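Local atomic coordinates of archaemetzincin (Archaeoglobus fulgidus, PDB entry 3ZVS), a protein that probably acts as a zinc metalloprotease, carrying one catalytic zinc ion and a second that seems structural, though its natural substrate is unknown. Residues Y4-S9 with P34-S39; A85-A90 with G124-S129; E114-I119 with N131-F136. One frame throughout, in Å; residues are numbered along the deposited sequence.

Contact 1 (Y4-S9 with P34-S39); sequences YIQPLS and PASDVS
Leu8 and Ser36 form a single backbone bridge between the segment 4-9, which continues strand 2-7, and the loop 34-39, the two touching parts running 52° apart. Ser36 N donates to Pro7 O (3.1 Å), and Ser36 O receives Ser9 N at 2.9 Å, so one loop residue holds the residues before and after Leu8, the pattern of a parallel bridge. The CA of Leu8 adds a C-H...O approach to Ser36 O.

Gln6 supplies one of the two side-chain hydrogen bonds across the contact. With CG anti to the backbone N (chi1 174°) and a bend at chi2, its amide folds back so that NE2 donates both to Pro34 O (2.9 Å) and to its neighbour Pro7 O (3.0 Å). Both acceptors lie near the amide plane. Pro7 O is therefore gripped twice, by Gln6 NE2 and Ser36 N arriving at opposite faces of its carbonyl plane. Cutting Gln6 back to an alanine removes the amide and would probably leave Pro34 O without this donor and Pro7 O with the bond from Ser36 N alone of the two, letting the start of the loop drift from the strand.

At the other end Ser9 OG, set beside its own backbone N (chi1 -57°), accepts Val38 N at 2.9 Å. Two apolar pairs add to this: Pro7 CB meets Ala35 CB at 3.9 Å, and Leu8 CB lies 4.0 Å from Val38 CB. Separately, the Leu8 CD2 methyl rests 3.3 Å from the hydroxyl oxygen Ser36 OG. Leu8 and Val38 both also pack on Ile55 of helix 52-58, while Pro7 faces Val15 of helix 12-26.

Two backbone bonds thus set the parallel bridge at Ser36, while the Gln6 amide and the Ser9 hydroxyl hold backbone atoms of Pro34 and Val38 before and after it.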
# COMPACT_ATOMS: atom_id res chain seq x y z
N TYR A 4 9.90 -5.92 2.20
CA TYR A 4 10.28 -5.22 3.42
C TYR A 4 9.17 -4.25 3.74
O TYR A 4 8.88 -3.35 2.95
CB TYR A 4 11.59 -4.45 3.20
CG TYR A 4 12.74 -5.38 2.89
CD1 TYR A 4 12.97 -5.80 1.59
CD2 TYR A 4 13.57 -5.85 3.89
CE1 TYR A 4 14.00 -6.65 1.30
CE2 TYR A 4 14.61 -6.71 3.60
CZ TYR A 4 14.82 -7.10 2.31
OH TYR A 4 15.86 -7.96 2.02
N ILE A 5 8.52 -4.43 4.88
CA ILE A 5 7.51 -3.49 5.35
C ILE A 5 8.17 -2.46 6.23
O ILE A 5 8.81 -2.78 7.22
CB ILE A 5 6.40 -4.21 6.14
CG1 ILE A 5 5.74 -5.30 5.30
CG2 ILE A 5 5.35 -3.25 6.65
CD1 ILE A 5 4.95 -6.30 6.13
N GLN A 6 8.01 -1.20 5.86
CA GLN A 6 8.54 -0.08 6.62
C GLN A 6 7.38 0.65 7.31
O GLN A 6 6.65 1.44 6.68
CB GLN A 6 9.28 0.92 5.70
CG GLN A 6 9.74 2.18 6.43
CD GLN A 6 10.70 1.86 7.54
OE1 GLN A 6 11.82 1.39 7.30
NE2 GLN A 6 10.28 2.08 8.76
N PRO A 7 7.19 0.43 8.61
CA PRO A 7 6.14 1.15 9.33
C PRO A 7 6.51 2.63 9.43
O PRO A 7 7.65 2.96 9.84
CB PRO A 7 6.10 0.46 10.72
CG PRO A 7 6.90 -0.80 10.55
CD PRO A 7 7.94 -0.46 9.52
N LEU A 8 5.60 3.50 9.08
CA LEU A 8 5.81 4.94 9.11
C LEU A 8 4.61 5.59 9.78
O LEU A 8 3.60 5.86 9.12
CB LEU A 8 5.95 5.49 7.70
CG LEU A 8 7.12 5.00 6.89
CD1 LEU A 8 6.98 5.44 5.44
CD2 LEU A 8 8.43 5.47 7.43
N SER A 9 4.68 5.77 11.10
CA SER A 9 3.52 6.25 11.86
C SER A 9 2.26 5.41 11.61
O SER A 9 1.27 5.90 11.06
CB SER A 9 3.23 7.70 11.58
OG SER A 9 4.39 8.50 11.87
N PRO A 34 12.35 -1.63 11.38
CA PRO A 34 12.06 -0.83 12.56
C PRO A 34 11.10 0.33 12.26
O PRO A 34 11.28 1.00 11.27
CB PRO A 34 13.43 -0.26 12.91
CG PRO A 34 14.42 -1.30 12.36
CD PRO A 34 13.79 -1.71 11.08
N ALA A 35 10.11 0.51 13.12
CA ALA A 35 9.17 1.60 12.96
C ALA A 35 9.82 2.96 13.08
O ALA A 35 10.78 3.13 13.85
CB ALA A 35 8.08 1.48 13.96
N SER A 36 9.34 3.91 12.32
CA SER A 36 9.78 5.29 12.42
C SER A 36 8.57 6.17 12.21
O SER A 36 7.55 5.74 11.65
CB SER A 36 10.92 5.62 11.42
OG SER A 36 10.47 5.65 10.08
N ASP A 37 8.64 7.41 12.66
CA ASP A 37 7.60 8.36 12.33
C ASP A 37 7.78 8.83 10.90
O ASP A 37 8.91 9.09 10.47
CB ASP A 37 7.66 9.57 13.26
CG ASP A 37 7.40 9.24 14.72
OD1 ASP A 37 6.89 8.14 15.05
OD2 ASP A 37 7.75 10.08 15.56
N VAL A 38 6.68 8.99 10.16
CA VAL A 38 6.76 9.48 8.81
C VAL A 38 7.42 10.88 8.83
O VAL A 38 7.19 11.67 9.76
CB VAL A 38 5.37 9.40 8.11
CG1 VAL A 38 4.35 10.36 8.75
CG2 VAL A 38 5.52 9.63 6.63
N SER A 39 8.26 11.15 7.85
CA SER A 39 9.07 12.38 7.87
C SER A 39 8.22 13.64 7.76
O SER A 39 7.43 13.79 6.83
CB SER A 39 10.09 12.35 6.73
OG SER A 39 10.91 13.53 6.80

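Contact 2 (A85-A90 with G124-S129); sequences AELGGA and GLKHCS. With ZN (zinc ion), chain D; ZN (zinc ion), chain E.
Leu87 turns its CG trans to the backbone N (chi1 -178°), a torsion that carries the two methyls across to Gly124, Leu125 and Lys126. CD1 lies 3.5 Å from Leu125 O and 3.7 Å from Gly124 C. CD2 meets the aliphatic part of Lys126, coming within 4.1 Å of its CG, and the two side chains cross at about a right angle. Beside them the backbones touch directly, Gly88 N lying 3.7 Å from Gly124 CA.

Gly124 ends the helix that bears two of the three zinc-binding histidines, His117 and His121, in a Schellman motif. It is the glycine of the elongated metzincin signature HExxHxxGxxH, and its phi is 106°, where a side chain would collide with the carbonyl oxygen of the residue before. The chain can then turn so that His127 NE2 binds the catalytic zinc at 2.0 Å, alongside those two, and the next residue, Cys128, ligates the second zinc through SG.

Opposite, a type II turn from Glu86 to Gly89 presents Leu87 and Gly88. Glu86 OE1 accepts Ala90 N at 2.9 Å across the base of this turn, and its OE2 forms a salt bridge with Arg91. Leu125 O, brushed by Leu87, accepts a hydrogen bond from His121 ND1.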
# COMPACT_ATOMS: atom_id res chain seq x y z
N ALA A 85 3.29 4.00 -6.05
CA ALA A 85 4.27 2.98 -6.30
C ALA A 85 5.16 3.32 -7.48
O ALA A 85 4.74 4.03 -8.41
CB ALA A 85 3.56 1.62 -6.56
N GLU A 86 6.37 2.79 -7.45
CA GLU A 86 7.24 2.80 -8.64
C GLU A 86 6.87 1.60 -9.52
O GLU A 86 7.12 0.46 -9.15
CB GLU A 86 8.70 2.67 -8.21
CG GLU A 86 9.14 3.79 -7.29
CD GLU A 86 10.56 3.62 -6.79
OE1 GLU A 86 11.04 2.49 -6.67
OE2 GLU A 86 11.22 4.65 -6.53
N LEU A 87 6.28 1.85 -10.69
CA LEU A 87 5.86 0.76 -11.57
C LEU A 87 7.07 -0.04 -12.06
O LEU A 87 7.95 0.52 -12.72
CB LEU A 87 5.08 1.34 -12.76
CG LEU A 87 4.56 0.28 -13.73
CD1 LEU A 87 3.37 -0.50 -13.20
CD2 LEU A 87 4.18 0.91 -15.07
N GLY A 88 7.13 -1.30 -11.68
CA GLY A 88 8.28 -2.15 -11.98
C GLY A 88 9.59 -1.74 -11.31
O GLY A 88 10.65 -2.23 -11.71
N GLY A 89 9.50 -0.88 -10.29
CA GLY A 89 10.66 -0.39 -9.53
C GLY A 89 10.88 -1.16 -8.24
O GLY A 89 10.86 -2.39 -8.20
N ALA A 90 11.11 -0.41 -7.15
CA ALA A 90 11.45 -1.04 -5.89
C ALA A 90 10.53 -0.71 -4.74
O ALA A 90 10.41 -1.51 -3.81
CB ALA A 90 12.86 -0.69 -5.53
N GLY A 124 5.18 -4.56 -11.49
CA GLY A 124 5.07 -4.17 -12.89
C GLY A 124 3.66 -4.18 -13.42
O GLY A 124 3.45 -3.93 -14.61
N LEU A 125 2.68 -4.43 -12.55
CA LEU A 125 1.28 -4.45 -12.96
C LEU A 125 0.65 -3.06 -12.98
O LEU A 125 0.68 -2.33 -12.00
CB LEU A 125 0.43 -5.36 -12.06
CG LEU A 125 0.88 -6.81 -12.00
CD1 LEU A 125 0.08 -7.58 -10.98
CD2 LEU A 125 0.68 -7.46 -13.36
N LYS A 126 0.08 -2.71 -14.13
CA LYS A 126 -0.75 -1.52 -14.26
C LYS A 126 -2.17 -1.78 -13.78
O LYS A 126 -2.55 -2.92 -13.46
CB LYS A 126 -0.77 -1.06 -15.72
CG LYS A 126 0.60 -0.70 -16.24
CD LYS A 126 0.56 -0.16 -17.68
CE LYS A 126 1.92 -0.33 -18.35
NZ LYS A 126 2.33 -1.79 -18.50
N HIS A 127 -2.98 -0.74 -13.67
CA HIS A 127 -4.37 -0.96 -13.33
C HIS A 127 -5.02 -1.92 -14.29
O HIS A 127 -4.76 -1.90 -15.50
CB HIS A 127 -5.13 0.35 -13.26
CG HIS A 127 -4.74 1.14 -12.06
ND1 HIS A 127 -4.69 2.52 -12.04
CD2 HIS A 127 -4.32 0.74 -10.85
CE1 HIS A 127 -4.27 2.92 -10.85
NE2 HIS A 127 -4.06 1.85 -10.10
N CYS A 128 -5.88 -2.75 -13.72
CA CYS A 128 -6.54 -3.84 -14.42
C CYS A 128 -8.05 -3.61 -14.38
O CYS A 128 -8.62 -3.23 -13.34
CB CYS A 128 -6.22 -5.12 -13.64
SG CYS A 128 -6.92 -6.63 -14.43
N SER A 129 -8.75 -3.86 -15.48
CA SER A 129 -10.20 -3.66 -15.45
C SER A 129 -10.98 -4.93 -15.12
O SER A 129 -12.20 -4.93 -15.03
CB SER A 129 -10.69 -3.09 -16.77
OG SER A 129 -10.50 -4.03 -17.77
ZN ZN D . -3.05 1.65 -8.39
ZN ZN E . -5.83 -8.25 -13.12

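Contact 3 (E114-I119 with N131-F136); sequences EAVHEI and NCVMRF. With ZN (zinc ion), chain D; ZN (zinc ion), chain E.
This is a buried contact in which the Met-turn of the metzincins packs under the zinc-binding helix 104-122, with His117 meeting Val133 and Met134. A type I turn from Cys132 to Arg135, closed by Arg135 N to Cys132 O, brings Met134 there. His117 ND1 donates to Val133 O at 2.8 Å. The bond is nearly straight (172°), lies in the ring plane and uses a carbonyl lone pair, so it fixes the rotation of the imidazole while NE2, the second ring nitrogen, binds the catalytic zinc at 2.1 Å.

Met134 bends at chi2 and chi3 (chi3 -56°), which lays its methyl over one ring face: CE is 4.1 Å from the His117 ring centroid, a CH-pi contact only 12° off the normal. Its SD reaches His117 O at 3.4 Å. One residue earlier on the helix, Val116 CG1 packs on Val133 CG1 at 3.8 Å, the two side chains crossing at about a right angle. The turn is tied to the second zinc as well, since Cys132 SG ligates it and also accepts Met134 N at 3.4 Å.

Around this junction, Val116 reaches Ile25 of helix 12-26, while Ala115 packs against Leu66 of strand 65-69 and Leu94 of strand 91-95.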
# COMPACT_ATOMS: atom_id res chain seq x y z
N GLU A 114 -5.33 -3.26 -0.30
CA GLU A 114 -4.63 -2.09 -0.79
C GLU A 114 -3.11 -2.27 -0.74
O GLU A 114 -2.39 -1.75 -1.60
CB GLU A 114 -5.12 -0.86 -0.04
CG GLU A 114 -6.61 -0.58 -0.31
CD GLU A 114 -6.87 -0.31 -1.76
OE1 GLU A 114 -6.68 0.85 -2.14
OE2 GLU A 114 -7.19 -1.23 -2.53
N ALA A 115 -2.60 -3.02 0.24
CA ALA A 115 -1.18 -3.38 0.23
C ALA A 115 -0.82 -4.25 -0.98
O ALA A 115 0.17 -4.01 -1.65
CB ALA A 115 -0.79 -4.12 1.53
N VAL A 116 -1.63 -5.26 -1.25
CA VAL A 116 -1.43 -6.13 -2.39
C VAL A 116 -1.44 -5.33 -3.68
O VAL A 116 -0.60 -5.54 -4.55
CB VAL A 116 -2.49 -7.23 -2.38
CG1 VAL A 116 -2.47 -8.03 -3.69
CG2 VAL A 116 -2.24 -8.21 -1.22
N HIS A 117 -2.38 -4.40 -3.79
CA HIS A 117 -2.47 -3.51 -4.96
C HIS A 117 -1.16 -2.75 -5.19
O HIS A 117 -0.61 -2.69 -6.28
CB HIS A 117 -3.63 -2.54 -4.73
CG HIS A 117 -3.85 -1.59 -5.86
ND1 HIS A 117 -4.76 -1.84 -6.87
CD2 HIS A 117 -3.27 -0.40 -6.17
CE1 HIS A 117 -4.75 -0.83 -7.73
NE2 HIS A 117 -3.86 0.06 -7.32
N GLU A 118 -0.65 -2.12 -4.13
CA GLU A 118 0.58 -1.36 -4.26
C GLU A 118 1.76 -2.25 -4.66
O GLU A 118 2.57 -1.90 -5.50
CB GLU A 118 0.89 -0.62 -2.95
CG GLU A 118 -0.08 0.50 -2.62
CD GLU A 118 -0.29 1.46 -3.76
OE1 GLU A 118 0.71 1.84 -4.43
OE2 GLU A 118 -1.44 1.84 -4.02
N ILE A 119 1.89 -3.39 -4.03
CA ILE A 119 2.99 -4.28 -4.33
C ILE A 119 2.86 -4.79 -5.78
O ILE A 119 3.84 -4.90 -6.48
CB ILE A 119 3.07 -5.44 -3.30
CG1 ILE A 119 3.50 -4.91 -1.93
CG2 ILE A 119 4.04 -6.52 -3.73
CD1 ILE A 119 3.13 -5.85 -0.81
N ASN A 131 -11.94 -8.50 -12.70
CA ASN A 131 -12.33 -8.76 -11.33
C ASN A 131 -11.05 -9.07 -10.60
O ASN A 131 -10.61 -10.21 -10.57
CB ASN A 131 -13.27 -9.96 -11.33
CG ASN A 131 -14.01 -10.13 -10.04
OD1 ASN A 131 -13.57 -9.66 -8.99
ND2 ASN A 131 -15.15 -10.82 -10.09
N CYS A 132 -10.39 -8.04 -10.07
CA CYS A 132 -8.97 -8.11 -9.75
C CYS A 132 -8.62 -7.05 -8.71
O CYS A 132 -9.10 -5.93 -8.79
CB CYS A 132 -8.16 -7.84 -11.02
SG CYS A 132 -6.37 -8.07 -10.84
N VAL A 133 -7.68 -7.40 -7.82
CA VAL A 133 -7.15 -6.46 -6.82
C VAL A 133 -6.44 -5.27 -7.48
O VAL A 133 -6.32 -4.22 -6.85
CB VAL A 133 -6.21 -7.22 -5.87
CG1 VAL A 133 -4.93 -7.68 -6.57
CG2 VAL A 133 -5.91 -6.41 -4.62
N MET A 134 -5.96 -5.44 -8.72
CA MET A 134 -5.32 -4.36 -9.45
C MET A 134 -6.26 -3.34 -10.07
O MET A 134 -5.79 -2.37 -10.67
CB MET A 134 -4.32 -4.89 -10.51
CG MET A 134 -3.06 -5.59 -9.93
SD MET A 134 -2.22 -4.64 -8.62
CE MET A 134 -1.88 -3.07 -9.47
N ARG A 135 -7.57 -3.49 -9.90
CA ARG A 135 -8.48 -2.40 -10.29
C ARG A 135 -8.13 -1.15 -9.53
O ARG A 135 -7.87 -1.20 -8.31
CB ARG A 135 -9.91 -2.72 -9.89
CG ARG A 135 -10.66 -3.70 -10.75
CD ARG A 135 -12.16 -3.61 -10.32
NE ARG A 135 -12.93 -4.78 -10.72
CZ ARG A 135 -14.02 -5.20 -10.11
NH1 ARG A 135 -14.49 -4.57 -9.02
NH2 ARG A 135 -14.65 -6.25 -10.59
N PHE A 136 -8.13 -0.01 -10.20
CA PHE A 136 -8.16 1.26 -9.51
C PHE A 136 -9.42 1.40 -8.67
O PHE A 136 -10.52 1.03 -9.14
CB PHE A 136 -8.09 2.40 -10.51
CG PHE A 136 -8.27 3.77 -9.90
CD1 PHE A 136 -7.20 4.42 -9.30
CD2 PHE A 136 -9.53 4.37 -9.87
CE1 PHE A 136 -7.37 5.66 -8.72
CE2 PHE A 136 -9.69 5.63 -9.30
CZ PHE A 136 -8.60 6.25 -8.72
ZN ZN D . -3.05 1.65 -8.39
ZN ZN E . -5.83 -8.25 -13.12

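Contact 1 closes early in the chain, before the other two open. Its centre lies 22 Å from that of contact 2 and 21 Å from that of contact 3, on the opposite side of the chain's centre. Strand 2-7 of contact 1 nevertheless belongs to the same five-stranded sheet as strands 83-85 and 91-95, whose connection supplies most of 85-90. Contacts 2 and 3 alternate in sequence (85-90, 114-119, 124-129, 131-136), with centres 10 Å apart. They touch through Cys128 N and Met134 O, 3.1 Å apart and probably hydrogen-bonded, and share both zinc ions, so the chain leaving helix 104-122 passes from the histidine site to the cysteine site, which Cys151 and Cys154 complete.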